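Local coordinates for cell division control protein 45 cdc45 putative (PDB 6CC2) that probably takes part in chromosomal DNA replication as the Cdc45 component of the replicative helicase, at residues S403-L414 with R440-L450. Sequence-based numbering, arbitrary orientation. Where two conformers were deposited one is given.
Sequences SNKNLVETGIIL and RFKTPYKALQL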
# COMPACT_ATOMS: atom_id res chain seq x y z
N SER A 403 -10.17 10.97 -4.30
CA SER A 403 -9.08 10.59 -5.20
C SER A 403 -9.55 9.55 -6.20
O SER A 403 -9.27 9.65 -7.40
CB SER A 403 -7.89 10.07 -4.39
OG SER A 403 -7.35 11.09 -3.56
N ASN A 404 -10.25 8.52 -5.74
CA ASN A 404 -10.69 7.47 -6.64
C ASN A 404 -11.71 7.99 -7.65
O ASN A 404 -11.69 7.57 -8.81
CB ASN A 404 -11.22 6.28 -5.84
CG ASN A 404 -10.10 5.36 -5.39
OD1 ASN A 404 -9.63 4.52 -6.16
ND2 ASN A 404 -9.63 5.54 -4.18
N LYS A 405 -12.60 8.92 -7.26
CA LYS A 405 -13.52 9.48 -8.24
C LYS A 405 -12.77 10.23 -9.34
O LYS A 405 -13.11 10.13 -10.52
CB LYS A 405 -14.53 10.39 -7.54
CG LYS A 405 -15.54 9.59 -6.71
CD LYS A 405 -16.38 10.48 -5.80
CE LYS A 405 -17.43 11.23 -6.56
NZ LYS A 405 -18.38 11.89 -5.62
N ASN A 406 -11.74 10.99 -8.95
CA ASN A 406 -10.97 11.74 -9.93
C ASN A 406 -10.15 10.82 -10.83
O ASN A 406 -10.09 11.01 -12.05
CB ASN A 406 -10.05 12.73 -9.21
CG ASN A 406 -9.29 13.61 -10.16
OD1 ASN A 406 -9.74 13.90 -11.26
ND2 ASN A 406 -8.11 14.05 -9.73
N LEU A 407 -9.50 9.82 -10.23
CA LEU A 407 -8.61 8.94 -11.00
C LEU A 407 -9.39 8.06 -11.97
O LEU A 407 -9.01 7.93 -13.14
CB LEU A 407 -7.79 8.08 -10.04
CG LEU A 407 -6.77 8.85 -9.22
CD1 LEU A 407 -6.23 7.97 -8.10
CD2 LEU A 407 -5.65 9.35 -10.12
N VAL A 408 -10.49 7.46 -11.50
CA VAL A 408 -11.29 6.59 -12.38
C VAL A 408 -11.85 7.38 -13.54
O VAL A 408 -11.78 6.96 -14.71
CB VAL A 408 -12.39 5.88 -11.57
CG1 VAL A 408 -13.43 5.25 -12.52
CG2 VAL A 408 -11.80 4.85 -10.67
N GLU A 409 -12.41 8.56 -13.26
CA GLU A 409 -12.97 9.38 -14.33
C GLU A 409 -11.91 9.72 -15.38
O GLU A 409 -12.13 9.53 -16.58
CB GLU A 409 -13.56 10.66 -13.74
CG GLU A 409 -14.12 11.63 -14.79
CD GLU A 409 -14.70 12.88 -14.18
OE1 GLU A 409 -15.94 12.96 -14.05
OE2 GLU A 409 -13.92 13.79 -13.82
N THR A 410 -10.76 10.25 -14.94
CA THR A 410 -9.71 10.57 -15.90
C THR A 410 -9.18 9.31 -16.57
O THR A 410 -8.96 9.29 -17.80
CB THR A 410 -8.56 11.29 -15.17
OG1 THR A 410 -9.05 12.46 -14.50
CG2 THR A 410 -7.45 11.70 -16.14
N GLY A 411 -8.99 8.25 -15.80
CA GLY A 411 -8.33 7.07 -16.31
C GLY A 411 -9.14 6.39 -17.39
O GLY A 411 -8.59 5.94 -18.40
N ILE A 412 -10.45 6.31 -17.20
CA ILE A 412 -11.34 5.76 -18.21
C ILE A 412 -11.17 6.51 -19.52
O ILE A 412 -11.07 5.90 -20.59
CB ILE A 412 -12.80 5.79 -17.73
CG1 ILE A 412 -13.02 4.79 -16.60
CG2 ILE A 412 -13.74 5.51 -18.90
CD1 ILE A 412 -14.38 4.90 -15.95
N ILE A 413 -11.16 7.85 -19.45
CA ILE A 413 -11.00 8.65 -20.67
C ILE A 413 -9.70 8.28 -21.37
O ILE A 413 -9.67 8.05 -22.59
CB ILE A 413 -11.06 10.15 -20.34
CG1 ILE A 413 -12.45 10.53 -19.83
CG2 ILE A 413 -10.69 10.99 -21.55
CD1 ILE A 413 -12.53 11.92 -19.23
N LEU A 414 -8.60 8.22 -20.62
CA LEU A 414 -7.30 8.01 -21.25
C LEU A 414 -7.19 6.62 -21.87
O LEU A 414 -6.62 6.48 -22.96
CB LEU A 414 -6.18 8.24 -20.24
CG LEU A 414 -6.03 9.69 -19.77
CD1 LEU A 414 -4.99 9.78 -18.67
CD2 LEU A 414 -5.67 10.60 -20.92
N ARG A 440 -4.53 19.33 -14.93
CA ARG A 440 -4.92 18.69 -13.67
C ARG A 440 -3.91 17.67 -13.16
O ARG A 440 -3.89 17.39 -11.95
CB ARG A 440 -6.27 17.99 -13.85
CG ARG A 440 -7.43 18.96 -14.09
CD ARG A 440 -8.68 18.19 -14.53
NE ARG A 440 -8.91 17.02 -13.69
CZ ARG A 440 -9.75 16.04 -13.99
NH1 ARG A 440 -10.45 16.08 -15.11
NH2 ARG A 440 -9.89 15.01 -13.16
N PHE A 441 -3.08 17.11 -14.02
CA PHE A 441 -2.17 16.04 -13.62
C PHE A 441 -0.71 16.33 -13.94
O PHE A 441 0.12 15.42 -13.87
CB PHE A 441 -2.60 14.72 -14.26
CG PHE A 441 -3.82 14.13 -13.64
CD1 PHE A 441 -3.72 13.32 -12.51
CD2 PHE A 441 -5.09 14.42 -14.15
CE1 PHE A 441 -4.86 12.80 -11.91
CE2 PHE A 441 -6.22 13.89 -13.56
CZ PHE A 441 -6.10 13.09 -12.44
N LYS A 442 -0.36 17.58 -14.23
CA LYS A 442 1.02 17.90 -14.57
C LYS A 442 1.95 17.94 -13.37
O LYS A 442 3.17 17.93 -13.56
CB LYS A 442 1.09 19.27 -15.27
CG LYS A 442 0.53 20.43 -14.46
CD LYS A 442 0.90 21.76 -15.09
CE LYS A 442 0.35 22.94 -14.30
NZ LYS A 442 0.87 24.24 -14.82
N THR A 443 1.43 18.01 -12.16
CA THR A 443 2.33 18.00 -11.00
C THR A 443 2.75 16.57 -10.69
O THR A 443 1.96 15.64 -10.83
CB THR A 443 1.65 18.60 -9.77
OG1 THR A 443 0.56 17.76 -9.37
CG2 THR A 443 1.15 20.01 -10.06
N PRO A 444 3.99 16.36 -10.25
CA PRO A 444 4.44 14.98 -10.02
C PRO A 444 3.55 14.19 -9.06
O PRO A 444 3.27 13.02 -9.33
CB PRO A 444 5.86 15.15 -9.47
CG PRO A 444 6.33 16.44 -10.12
CD PRO A 444 5.10 17.33 -10.13
N TYR A 445 3.13 14.78 -7.94
CA TYR A 445 2.36 13.98 -6.98
C TYR A 445 1.02 13.54 -7.55
O TYR A 445 0.55 12.45 -7.23
CB TYR A 445 2.19 14.74 -5.68
CG TYR A 445 1.44 16.05 -5.77
CD1 TYR A 445 2.10 17.24 -6.09
CD2 TYR A 445 0.08 16.11 -5.51
CE1 TYR A 445 1.41 18.41 -6.17
CE2 TYR A 445 -0.60 17.29 -5.59
CZ TYR A 445 0.06 18.43 -5.92
OH TYR A 445 -0.65 19.62 -6.00
N LYS A 446 0.40 14.35 -8.42
CA LYS A 446 -0.82 13.91 -9.09
C LYS A 446 -0.54 12.93 -10.22
O LYS A 446 -1.25 11.93 -10.38
CB LYS A 446 -1.58 15.13 -9.65
CG LYS A 446 -2.06 16.12 -8.62
CD LYS A 446 -3.16 15.54 -7.77
CE LYS A 446 -3.89 16.63 -7.00
NZ LYS A 446 -4.98 16.07 -6.14
N ALA A 447 0.46 13.22 -11.06
CA ALA A 447 0.82 12.30 -12.13
C ALA A 447 1.16 10.92 -11.59
O ALA A 447 0.79 9.92 -12.20
CB ALA A 447 1.99 12.87 -12.94
N LEU A 448 1.86 10.86 -10.44
CA LEU A 448 2.21 9.57 -9.86
C LEU A 448 0.96 8.77 -9.51
O LEU A 448 0.89 7.56 -9.75
CB LEU A 448 3.07 9.77 -8.62
CG LEU A 448 4.55 10.07 -8.82
CD1 LEU A 448 5.15 10.76 -7.60
CD2 LEU A 448 5.29 8.78 -9.14
N GLN A 449 -0.06 9.45 -8.98
CA GLN A 449 -1.29 8.74 -8.63
C GLN A 449 -1.98 8.22 -9.87
O GLN A 449 -2.53 7.12 -9.88
CB GLN A 449 -2.22 9.66 -7.84
CG GLN A 449 -1.68 10.04 -6.49
CD GLN A 449 -2.64 10.91 -5.75
OE1 GLN A 449 -3.72 10.48 -5.35
NE2 GLN A 449 -2.27 12.16 -5.58
N LEU A 450 -1.99 9.03 -10.94
CA LEU A 450 -2.62 8.60 -12.18
C LEU A 450 -1.86 7.45 -12.81
O LEU A 450 -2.47 6.49 -13.30
CB LEU A 450 -2.75 9.79 -13.14
CG LEU A 450 -3.43 9.49 -14.47
CD1 LEU A 450 -4.84 8.95 -14.23
CD2 LEU A 450 -3.51 10.74 -15.33
O HOH W 1 -4.79 11.11 -2.82
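Ser403 meets Gln449 through a water: in one of its two modelled conformers, its OG lies 2.7 Å from water 1, which donates to Gln449 OE1. Lys399 O holds the same hydroxyl, while NE2 of the glutamine goes to Asp368 and back to Tyr445 O. One turn on, Asn406 turns its amide nearly coplanar with the Arg440 guanidinium, at whose edge it lies; the spacing is too short to be trusted, and Asn406 was modelled in two conformers. Leu407 pushes CD2 against the backbone of the other helix, 3.7 Å from Leu450 CA, and also touches Phe441 CE1. Here segment 403-414, part of helix 393-417, crosses 444-450, the start of helix 444-462, at -69°, and Phe441, shortly before the latter, fills the angle between them, with Leu450 CD2 over one ring face, toward the rim. The far side of helix 444-462 lies on the mixed sheet, with Ala447 on Val483. With OG1 beside its own backbone N (chi1 -57°), Thr410 donates a hydrogen bond from this hydroxyl back to Asn406 O, which Thr410 N reaches from the opposite face. Its CG2 rests 3.6 Å from Phe441 CE2. Leu414 CD1 then packs on Leu450 CD2 at 3.8 Å.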